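Local structure of Xaa-Pro dipeptidase (1WY2) at residues A[135-140]-A[341-346]; A[207-212]-A[228-233]; A[223-228]-A[328-333]; A[242-247]-A[317-322]. The protein probably splits dipeptides that carry proline at the C-terminal position and a nonpolar residue before it, as a two-metal M24B-family hydrolase working as a homodimer. All coordinates share one frame; numbering follows the deposited sequence.

Contact 1 of 4, residues A[135-140]-A[341-346]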
# COMPACT_ATOMS: atom_id res chain seq x y z
N ILE A 135 11.04 -18.79 -5.18
CA ILE A 135 9.97 -18.17 -4.40
C ILE A 135 8.94 -17.54 -5.33
O ILE A 135 7.74 -17.71 -5.14
CB ILE A 135 10.52 -17.08 -3.46
CG1 ILE A 135 11.60 -17.66 -2.55
CG2 ILE A 135 9.38 -16.51 -2.61
CD1 ILE A 135 12.19 -16.66 -1.56
N ILE A 136 9.41 -16.83 -6.35
CA ILE A 136 8.50 -16.20 -7.30
C ILE A 136 7.69 -17.27 -8.04
O ILE A 136 6.50 -17.10 -8.27
CB ILE A 136 9.28 -15.34 -8.32
CG1 ILE A 136 9.84 -14.10 -7.63
CG2 ILE A 136 8.36 -14.94 -9.48
CD1 ILE A 136 10.94 -13.39 -8.41
N GLU A 137 8.34 -18.37 -8.41
CA GLU A 137 7.64 -19.43 -9.12
C GLU A 137 6.52 -20.01 -8.25
O GLU A 137 5.44 -20.32 -8.76
CB GLU A 137 8.62 -20.53 -9.55
CG GLU A 137 7.98 -21.66 -10.35
CD GLU A 137 8.91 -22.25 -11.39
OE1 GLU A 137 10.13 -22.35 -11.12
OE2 GLU A 137 8.42 -22.62 -12.48
N LYS A 138 6.76 -20.14 -6.95
CA LYS A 138 5.74 -20.67 -6.06
C LYS A 138 4.58 -19.68 -5.95
O LYS A 138 3.41 -20.07 -5.88
CB LYS A 138 6.31 -20.95 -4.67
CG LYS A 138 5.40 -21.77 -3.77
CD LYS A 138 5.20 -23.17 -4.35
CE LYS A 138 4.38 -24.06 -3.44
NZ LYS A 138 4.29 -25.44 -4.01
N ALA A 139 4.89 -18.38 -5.93
CA ALA A 139 3.85 -17.36 -5.85
C ALA A 139 3.00 -17.45 -7.11
O ALA A 139 1.78 -17.25 -7.08
CB ALA A 139 4.48 -15.97 -5.74
N CYS A 140 3.64 -17.76 -8.23
CA CYS A 140 2.93 -17.89 -9.50
C CYS A 140 2.05 -19.13 -9.49
O CYS A 140 1.00 -19.16 -10.12
CB CYS A 140 3.92 -17.95 -10.66
SG CYS A 140 4.76 -16.38 -11.02
N LYS A 341 11.07 -18.57 -19.78
CA LYS A 341 10.32 -19.61 -19.10
C LYS A 341 9.06 -18.97 -18.52
O LYS A 341 9.15 -17.93 -17.86
CB LYS A 341 11.14 -20.22 -17.96
CG LYS A 341 10.35 -21.21 -17.11
CD LYS A 341 11.13 -21.70 -15.90
CE LYS A 341 10.33 -22.74 -15.14
NZ LYS A 341 11.06 -23.28 -13.97
N ARG A 342 7.90 -19.56 -18.78
CA ARG A 342 6.66 -19.03 -18.24
C ARG A 342 6.51 -19.51 -16.80
O ARG A 342 6.39 -20.71 -16.55
CB ARG A 342 5.47 -19.50 -19.09
CG ARG A 342 5.43 -18.91 -20.49
CD ARG A 342 4.25 -19.45 -21.30
NE ARG A 342 2.97 -19.14 -20.68
CZ ARG A 342 2.03 -20.06 -20.42
NH1 ARG A 342 2.24 -21.33 -20.74
NH2 ARG A 342 0.90 -19.70 -19.85
N LEU A 343 6.53 -18.57 -15.84
CA LEU A 343 6.40 -18.95 -14.43
C LEU A 343 4.93 -19.20 -14.11
O LEU A 343 4.61 -20.04 -13.27
CB LEU A 343 7.01 -17.87 -13.53
CG LEU A 343 8.49 -17.57 -13.81
CD1 LEU A 343 9.00 -16.56 -12.80
CD2 LEU A 343 9.31 -18.86 -13.73
N THR A 344 4.05 -18.45 -14.76
CA THR A 344 2.62 -18.65 -14.61
C THR A 344 2.33 -19.64 -15.74
O THR A 344 2.74 -19.41 -16.88
CB THR A 344 1.82 -17.34 -14.79
OG1 THR A 344 2.32 -16.62 -15.93
CG2 THR A 344 1.94 -16.48 -13.55
N LYS A 345 1.64 -20.73 -15.43
CA LYS A 345 1.41 -21.77 -16.43
C LYS A 345 -0.03 -22.05 -16.87
O LYS A 345 -0.27 -22.94 -17.68
CB LYS A 345 2.04 -23.07 -15.92
CG LYS A 345 3.49 -22.88 -15.47
CD LYS A 345 4.02 -24.08 -14.70
CE LYS A 345 5.42 -23.81 -14.16
NZ LYS A 345 5.94 -24.96 -13.36
N THR A 346 -0.99 -21.30 -16.34
CA THR A 346 -2.38 -21.50 -16.70
C THR A 346 -2.59 -21.37 -18.21
O THR A 346 -1.96 -20.53 -18.86
CB THR A 346 -3.30 -20.48 -15.99
OG1 THR A 346 -3.24 -20.71 -14.58
CG2 THR A 346 -4.73 -20.63 -16.47
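Glu137 and Lys341 meet at about a right angle, the extended lysine bringing its ammonium group up to the carboxylate between the two oxygens. Both oxygens accept it through their syn lone pairs, with Lys341 NZ 3.1 Å from Glu137 OE1 and 3.1 Å from Glu137 OE2, a forked salt bridge. The glutamate leaves helix 130-153 with CG anti to the backbone N (chi1 -178°) and then bends at chi2 (147°), which swings the carboxylate over to the other segment. Glu137 OE2 has a second, longer partner in Lys345 NZ at 3.5 Å, and one carboxylate thus serves two lysines. An alanine in place of Glu137 is likely to leave both ammonium groups without this mate and free to swing toward solvent.

Behind the charges lies a greasy layer. Leu343 CD1 touches Ile136 CG2 at 3.7 Å, the two side chains running at a slant to each other, while Leu343 CB rests on Cys140 SG at 3.7 Å. Thr344 CG2 adds to this layer, 3.8 Å from Cys140 SG, and the threonine hydroxyl is engaged elsewhere, by Asp331 and the backbone N of Thr332.

A salt-bridge network over an apolar layer thus fastens the turn after strand 339-342 to helix 130-153 of the M24 "pita-bread" catalytic domain, with the side chain of Thr344 about 9 Å from a zinc ion.

Contact 2 of 4, residues A[207-212]-A[228-233]. With ZN (zinc ion), chain D.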
# COMPACT_ATOMS: atom_id res chain seq x y z
N ASP A 207 -20.69 -12.04 -21.20
CA ASP A 207 -19.69 -11.09 -20.70
C ASP A 207 -18.25 -11.54 -20.89
O ASP A 207 -17.92 -12.70 -20.68
CB ASP A 207 -19.87 -10.88 -19.19
CG ASP A 207 -20.81 -9.75 -18.85
OD1 ASP A 207 -21.44 -9.18 -19.76
OD2 ASP A 207 -20.93 -9.45 -17.63
N LEU A 208 -17.40 -10.61 -21.30
CA LEU A 208 -15.97 -10.88 -21.39
C LEU A 208 -15.60 -10.60 -19.93
O LEU A 208 -16.14 -9.68 -19.33
CB LEU A 208 -15.25 -9.86 -22.27
CG LEU A 208 -15.00 -10.21 -23.74
CD1 LEU A 208 -14.58 -8.96 -24.49
CD2 LEU A 208 -13.92 -11.29 -23.84
N VAL A 209 -14.71 -11.40 -19.35
CA VAL A 209 -14.31 -11.17 -17.97
C VAL A 209 -12.79 -11.24 -17.87
O VAL A 209 -12.19 -12.27 -18.17
CB VAL A 209 -14.91 -12.22 -17.00
CG1 VAL A 209 -14.61 -11.82 -15.55
CG2 VAL A 209 -16.42 -12.34 -17.22
N VAL A 210 -12.19 -10.12 -17.47
CA VAL A 210 -10.74 -10.05 -17.31
C VAL A 210 -10.44 -10.35 -15.85
O VAL A 210 -11.03 -9.75 -14.95
CB VAL A 210 -10.20 -8.65 -17.68
CG1 VAL A 210 -8.69 -8.58 -17.45
CG2 VAL A 210 -10.52 -8.34 -19.14
N ILE A 211 -9.54 -11.30 -15.62
CA ILE A 211 -9.14 -11.72 -14.28
C ILE A 211 -7.64 -11.44 -14.12
O ILE A 211 -6.81 -12.15 -14.70
CB ILE A 211 -9.39 -13.23 -14.09
CG1 ILE A 211 -10.85 -13.56 -14.42
CG2 ILE A 211 -9.07 -13.65 -12.65
CD1 ILE A 211 -11.11 -15.04 -14.67
N ASP A 212 -7.31 -10.42 -13.35
CA ASP A 212 -5.91 -10.03 -13.12
C ASP A 212 -5.68 -10.08 -11.61
O ASP A 212 -6.30 -9.34 -10.85
CB ASP A 212 -5.68 -8.61 -13.66
CG ASP A 212 -4.20 -8.24 -13.76
OD1 ASP A 212 -3.36 -8.86 -13.09
OD2 ASP A 212 -3.89 -7.30 -14.53
N ILE A 228 -11.82 -14.58 -20.07
CA ILE A 228 -12.75 -15.62 -20.48
C ILE A 228 -14.05 -14.96 -20.92
O ILE A 228 -14.19 -13.74 -20.86
CB ILE A 228 -13.08 -16.61 -19.32
CG1 ILE A 228 -13.76 -15.86 -18.17
CG2 ILE A 228 -11.80 -17.28 -18.82
CD1 ILE A 228 -14.22 -16.75 -17.04
N VAL A 229 -14.99 -15.77 -21.40
CA VAL A 229 -16.30 -15.28 -21.80
C VAL A 229 -17.30 -16.20 -21.14
O VAL A 229 -17.13 -17.42 -21.14
CB VAL A 229 -16.52 -15.33 -23.33
CG1 VAL A 229 -17.96 -14.96 -23.65
CG2 VAL A 229 -15.56 -14.38 -24.03
N VAL A 230 -18.34 -15.62 -20.55
CA VAL A 230 -19.37 -16.40 -19.90
C VAL A 230 -20.35 -16.81 -20.99
O VAL A 230 -21.12 -15.99 -21.49
CB VAL A 230 -20.11 -15.58 -18.82
CG1 VAL A 230 -21.18 -16.44 -18.15
CG2 VAL A 230 -19.11 -15.08 -17.79
N GLY A 231 -20.29 -18.08 -21.38
CA GLY A 231 -21.15 -18.57 -22.44
C GLY A 231 -20.38 -18.58 -23.74
O GLY A 231 -19.16 -18.81 -23.73
N SER A 232 -21.06 -18.34 -24.85
CA SER A 232 -20.41 -18.33 -26.15
C SER A 232 -20.03 -16.90 -26.55
O SER A 232 -20.83 -15.98 -26.40
CB SER A 232 -21.33 -18.93 -27.21
OG SER A 232 -21.69 -20.26 -26.86
N PRO A 233 -18.81 -16.71 -27.05
CA PRO A 233 -18.38 -15.37 -27.46
C PRO A 233 -18.90 -15.02 -28.84
O PRO A 233 -19.06 -15.90 -29.69
CB PRO A 233 -16.86 -15.48 -27.44
CG PRO A 233 -16.66 -16.87 -27.94
CD PRO A 233 -17.70 -17.67 -27.16
ZN ZN D . -1.55 -8.27 -13.72
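Ile228 and Val209 face each other across the two strands, with Ile228 CG1 4.0 Å from Val209 CB. With chi1 at 62°, CG1 of the isoleucine lies between its own backbone N and carbonyl carbon, which carries it over Val209 and lets CD1 reach within 4.3 Å of Ile211 CD1. The CG2 branch of Val209 meets Val230 CG2 at 3.9 Å. On the reverse face of the sheet Leu208 CD2 lies 3.5 Å from Val229 CG2, the two side chains meeting at an oblique angle.

Between these two layers runs the backbone ladder. Val209 and Ile228 form an antiparallel hydrogen-bonded pair, each N bonded to the other's O (2.8 Å from Val209 N to Ile228 O, 3.0 Å from Ile228 N to Val209 O). Leu208 and Val229 are the adjoining non-hydrogen-bonded pair. One step further, Val230 N donates to Asp207 O at 3.0 Å. The Asp207 carboxylate turns elsewhere, OD2 being held by the backbone N of Glu204 and by Lys201.

At the other end of segment 207-212, midway along its strand, Asp212 OD1 binds a zinc ion at 2.0 Å, while OD2 makes a salt bridge to Arg328. This hairpin of strands 208-217 and 220-229 is bordered by strand 184-187, which bonds to Val210 and Asp212, and by helix 235-254, whose Gln237 and Ile240 pack on Leu208.

Contact 3 of 4, residues A[223-228]-A[328-333]. With ZN (zinc ion), chain D; ZN (zinc ion), chain E.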
# COMPACT_ATOMS: atom_id res chain seq x y z
N ASP A 223 2.06 -12.32 -10.83
CA ASP A 223 1.10 -11.48 -11.56
C ASP A 223 0.61 -12.27 -12.76
O ASP A 223 1.41 -12.76 -13.55
CB ASP A 223 1.83 -10.21 -12.00
CG ASP A 223 0.89 -9.10 -12.43
OD1 ASP A 223 -0.34 -9.33 -12.51
OD2 ASP A 223 1.40 -7.99 -12.68
N ILE A 224 -0.71 -12.38 -12.90
CA ILE A 224 -1.28 -13.12 -14.01
C ILE A 224 -2.64 -12.56 -14.43
O ILE A 224 -3.39 -12.06 -13.60
CB ILE A 224 -1.45 -14.62 -13.63
CG1 ILE A 224 -1.94 -15.44 -14.82
CG2 ILE A 224 -2.45 -14.76 -12.48
CD1 ILE A 224 -2.11 -16.93 -14.52
N THR A 225 -2.94 -12.62 -15.73
CA THR A 225 -4.22 -12.16 -16.24
C THR A 225 -4.73 -13.14 -17.28
O THR A 225 -4.00 -13.53 -18.19
CB THR A 225 -4.17 -10.78 -16.95
OG1 THR A 225 -3.69 -9.77 -16.05
CG2 THR A 225 -5.57 -10.37 -17.42
N ARG A 226 -5.98 -13.55 -17.14
CA ARG A 226 -6.61 -14.43 -18.12
C ARG A 226 -7.97 -13.82 -18.41
O ARG A 226 -8.59 -13.23 -17.52
CB ARG A 226 -6.79 -15.85 -17.57
CG ARG A 226 -5.49 -16.63 -17.43
CD ARG A 226 -4.87 -16.96 -18.79
NE ARG A 226 -3.62 -17.69 -18.64
CZ ARG A 226 -2.44 -17.12 -18.42
NH1 ARG A 226 -2.34 -15.79 -18.36
NH2 ARG A 226 -1.36 -17.87 -18.25
N THR A 227 -8.42 -13.93 -19.65
CA THR A 227 -9.72 -13.39 -20.01
C THR A 227 -10.57 -14.55 -20.50
O THR A 227 -10.08 -15.40 -21.24
CB THR A 227 -9.60 -12.33 -21.13
OG1 THR A 227 -8.83 -11.21 -20.65
CG2 THR A 227 -10.98 -11.84 -21.56
N ILE A 228 -11.82 -14.58 -20.07
CA ILE A 228 -12.75 -15.62 -20.48
C ILE A 228 -14.05 -14.96 -20.92
O ILE A 228 -14.19 -13.74 -20.86
CB ILE A 228 -13.08 -16.61 -19.32
CG1 ILE A 228 -13.76 -15.86 -18.17
CG2 ILE A 228 -11.80 -17.28 -18.82
CD1 ILE A 228 -14.22 -16.75 -17.04
N ARG A 328 -7.19 -8.99 -21.97
CA ARG A 328 -5.80 -8.93 -21.56
C ARG A 328 -5.34 -10.34 -21.18
O ARG A 328 -6.08 -11.08 -20.53
CB ARG A 328 -5.57 -7.99 -20.37
CG ARG A 328 -4.10 -7.99 -19.90
CD ARG A 328 -3.73 -6.82 -18.97
NE ARG A 328 -4.41 -6.84 -17.67
CZ ARG A 328 -5.51 -6.15 -17.39
NH1 ARG A 328 -6.07 -5.37 -18.31
NH2 ARG A 328 -6.04 -6.20 -16.17
N ILE A 329 -4.15 -10.70 -21.62
CA ILE A 329 -3.57 -12.00 -21.30
C ILE A 329 -2.17 -11.68 -20.79
O ILE A 329 -1.36 -11.08 -21.50
CB ILE A 329 -3.50 -12.90 -22.54
CG1 ILE A 329 -4.93 -13.15 -23.06
CG2 ILE A 329 -2.83 -14.23 -22.19
CD1 ILE A 329 -5.00 -13.92 -24.37
N GLU A 330 -1.90 -12.07 -19.54
CA GLU A 330 -0.63 -11.77 -18.90
C GLU A 330 0.05 -12.95 -18.22
O GLU A 330 -0.60 -13.73 -17.52
CB GLU A 330 -0.85 -10.66 -17.85
CG GLU A 330 0.28 -10.52 -16.84
CD GLU A 330 0.02 -9.45 -15.80
OE1 GLU A 330 -1.14 -9.31 -15.37
OE2 GLU A 330 0.99 -8.77 -15.40
N ASP A 331 1.36 -13.06 -18.43
CA ASP A 331 2.17 -14.11 -17.80
C ASP A 331 3.35 -13.43 -17.12
O ASP A 331 3.77 -12.35 -17.52
CB ASP A 331 2.78 -15.07 -18.83
CG ASP A 331 1.83 -16.17 -19.26
OD1 ASP A 331 1.16 -16.76 -18.39
OD2 ASP A 331 1.79 -16.46 -20.47
N THR A 332 3.87 -14.07 -16.07
CA THR A 332 5.07 -13.57 -15.42
C THR A 332 6.08 -14.54 -16.02
O THR A 332 5.84 -15.75 -16.02
CB THR A 332 5.04 -13.76 -13.89
OG1 THR A 332 4.10 -12.83 -13.32
CG2 THR A 332 6.42 -13.49 -13.29
N ILE A 333 7.18 -14.03 -16.55
CA ILE A 333 8.18 -14.91 -17.16
C ILE A 333 9.58 -14.63 -16.67
O ILE A 333 9.88 -13.55 -16.15
CB ILE A 333 8.17 -14.80 -18.71
CG1 ILE A 333 8.68 -13.42 -19.14
CG2 ILE A 333 6.76 -15.04 -19.24
CD1 ILE A 333 8.95 -13.30 -20.64
ZN ZN D . -1.55 -8.27 -13.72
ZN ZN E . 1.19 -6.91 -14.49
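Glu330 O is held from opposite faces of its carbonyl plane, by Thr225 N at 3.1 Å and by Arg226 NH1 at 2.8 Å. Thr225 O is gripped in the same two-sided way, by Glu330 N at 2.9 Å and by Arg226 NH1 at 2.8 Å. One guanidinium nitrogen thus ties together both carbonyls of the Thr225-Glu330 pair, an antiparallel hydrogen-bonded bridge, and both oxygens lie near the guanidinium plane. Chi2 of -68° folds the arginine back to reach them. Its NH2 makes a salt bridge to Asp331 OD1 at 2.8 Å, with the carboxylate turned 89° from the guanidinium; Thr346 O is a second partner for NH2, and the aspartate is held further by Thr344 and Arg342.

On the opposite side of the strands is the two-metal centre of the M24 "pita-bread" fold, occupied here by zinc where the enzyme's cofactor is cobalt. Asp223 and Glu330 each span both ions: the OD1 and OE1 oxygens bind one, the OD2 and OE2 oxygens the other, with carboxylate planes 61° apart. The metals allow oxygens such as Asp223 OD2 and Glu330 OE2 to lie only 2.9 Å apart. Asp212 completes the protein ligands of the first ion, His287 and Glu316 those of the second.

Threonines finish the seam at both ends. Thr332 OG1 donates to Asp223 O at 2.7 Å, in the carbonyl plane on a lone pair, and Thr227 OG1 donates to Arg328 O at 2.8 Å.

Contact 4 of 4, residues A[242-247]-A[317-322]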
# COMPACT_ATOMS: atom_id res chain seq x y z
N GLU A 242 -8.34 -13.15 -30.15
CA GLU A 242 -7.34 -13.83 -30.97
C GLU A 242 -6.13 -12.94 -31.23
O GLU A 242 -5.00 -13.42 -31.30
CB GLU A 242 -7.96 -14.27 -32.31
CG GLU A 242 -9.13 -15.23 -32.14
CD GLU A 242 -9.72 -15.69 -33.46
OE1 GLU A 242 -9.89 -14.85 -34.37
OE2 GLU A 242 -10.03 -16.89 -33.59
N ILE A 243 -6.37 -11.64 -31.37
CA ILE A 243 -5.30 -10.68 -31.62
C ILE A 243 -4.40 -10.53 -30.39
O ILE A 243 -3.17 -10.54 -30.50
CB ILE A 243 -5.87 -9.30 -32.01
CG1 ILE A 243 -6.61 -9.42 -33.35
CG2 ILE A 243 -4.76 -8.26 -32.10
CD1 ILE A 243 -7.35 -8.16 -33.76
N VAL A 244 -5.00 -10.39 -29.21
CA VAL A 244 -4.21 -10.26 -27.99
C VAL A 244 -3.43 -11.55 -27.74
O VAL A 244 -2.26 -11.51 -27.35
CB VAL A 244 -5.12 -9.96 -26.77
CG1 VAL A 244 -4.29 -9.99 -25.49
CG2 VAL A 244 -5.76 -8.58 -26.94
N LEU A 245 -4.07 -12.70 -27.97
CA LEU A 245 -3.41 -13.99 -27.78
C LEU A 245 -2.20 -14.12 -28.70
O LEU A 245 -1.14 -14.58 -28.28
CB LEU A 245 -4.39 -15.13 -28.07
CG LEU A 245 -3.84 -16.55 -27.92
CD1 LEU A 245 -3.47 -16.81 -26.47
CD2 LEU A 245 -4.88 -17.55 -28.39
N GLU A 246 -2.37 -13.71 -29.95
CA GLU A 246 -1.28 -13.79 -30.92
C GLU A 246 -0.11 -12.90 -30.50
O GLU A 246 1.04 -13.31 -30.54
CB GLU A 246 -1.78 -13.34 -32.29
CG GLU A 246 -0.74 -13.45 -33.39
CD GLU A 246 -1.17 -12.76 -34.67
OE1 GLU A 246 -2.40 -12.63 -34.89
OE2 GLU A 246 -0.29 -12.36 -35.46
N ALA A 247 -0.43 -11.68 -30.09
CA ALA A 247 0.59 -10.72 -29.66
C ALA A 247 1.31 -11.20 -28.40
O ALA A 247 2.53 -11.08 -28.30
CB ALA A 247 -0.05 -9.36 -29.41
N PRO A 317 -0.09 -7.83 -23.12
CA PRO A 317 -0.74 -6.93 -24.07
C PRO A 317 -2.25 -6.98 -23.84
O PRO A 317 -2.77 -7.93 -23.26
CB PRO A 317 -0.34 -7.50 -25.42
CG PRO A 317 -0.30 -8.98 -25.15
CD PRO A 317 0.41 -9.04 -23.80
N GLY A 318 -2.95 -5.95 -24.29
CA GLY A 318 -4.39 -5.92 -24.13
C GLY A 318 -5.02 -4.95 -25.11
O GLY A 318 -4.34 -4.09 -25.67
N ILE A 319 -6.32 -5.12 -25.33
CA ILE A 319 -7.09 -4.24 -26.22
C ILE A 319 -8.36 -3.89 -25.45
O ILE A 319 -9.08 -4.77 -24.99
CB ILE A 319 -7.48 -4.94 -27.53
CG1 ILE A 319 -6.22 -5.19 -28.37
CG2 ILE A 319 -8.49 -4.10 -28.29
CD1 ILE A 319 -6.49 -5.94 -29.66
N TYR A 320 -8.61 -2.59 -25.29
CA TYR A 320 -9.77 -2.13 -24.54
C TYR A 320 -10.63 -1.20 -25.38
O TYR A 320 -10.18 -0.14 -25.80
CB TYR A 320 -9.30 -1.43 -23.27
CG TYR A 320 -8.20 -2.20 -22.59
CD1 TYR A 320 -6.86 -1.98 -22.92
CD2 TYR A 320 -8.49 -3.22 -21.68
CE1 TYR A 320 -5.84 -2.75 -22.36
CE2 TYR A 320 -7.47 -4.00 -21.12
CZ TYR A 320 -6.15 -3.75 -21.47
OH TYR A 320 -5.15 -4.52 -20.92
N ILE A 321 -11.87 -1.62 -25.62
CA ILE A 321 -12.83 -0.85 -26.41
C ILE A 321 -13.80 -0.17 -25.45
O ILE A 321 -14.64 -0.83 -24.83
CB ILE A 321 -13.63 -1.77 -27.36
CG1 ILE A 321 -12.67 -2.69 -28.13
CG2 ILE A 321 -14.45 -0.94 -28.33
CD1 ILE A 321 -11.61 -1.95 -28.95
N PRO A 322 -13.71 1.16 -25.31
CA PRO A 322 -14.46 1.96 -24.35
C PRO A 322 -15.95 1.58 -24.32
O PRO A 322 -16.64 1.56 -25.33
CB PRO A 322 -14.31 3.42 -24.74
CG PRO A 322 -13.04 3.55 -25.58
CD PRO A 322 -12.77 2.03 -26.01
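The puckered Pro317 ring meets helix 235-254 through CG, which lies 4.1 Å from Val244 CG1 and 4.3 Å from Ala247 CB. Leu285 and Ile272 pack on the same ring from outside the contact. The Tyr320 ring, the flat group of the strand, leaves the helix alone: its OH, bonded to His283 and Arg328, lies over Gly318, and a CB on that glycine would run into it.

Val244 is the residue that fits the two elements together. Its CG1, anti to the backbone N (chi1 173°), reaches 3.4 Å from Pro317 O, and CG2 lies 3.7 Å from Ile319 CG1, the valine and isoleucine sliding past each other in opposite directions. This is helix-on-sheet packing within the M24 catalytic domain, the helix segment running nearly antiparallel to strand 318-321 at 156°, the segment axes approaching to 8.2 Å. An alanine at Val244 would probably open a gap between helix and strand, leaving Pro317 and Ile319 without the two methyl groups of the valine.

Just before Val244 on the helix, the Ile243 side chain crosses that of Ile319 at about a right angle, Ile243 CG2 meeting Ile319 CD1 at 3.8 Å. Val327 and Ile329 of the neighbouring strand 325-336 also touch Val244.

Contacts 2 and 3 share Ile228 and strand 220-229, which pairs with strand 208-217 in one and with strand 325-336 in the other; their centres are about 13 Å apart and both reach the same zinc ion. Contacts 3 and 4 (about 12 Å between centres) join through neighbouring strands 325-336 and 312-321. Contact 1 lies about 11 Å from contact 3, centre to centre, and touches it where Lys341 packs on Ile333, among other places. Along the chain, contact 1 closes a loop that encloses the other three, contact 4 is nested within contact 3, and contacts 2 and 3 interleave. Helices thus pack around paired strands that carry the metal ligands.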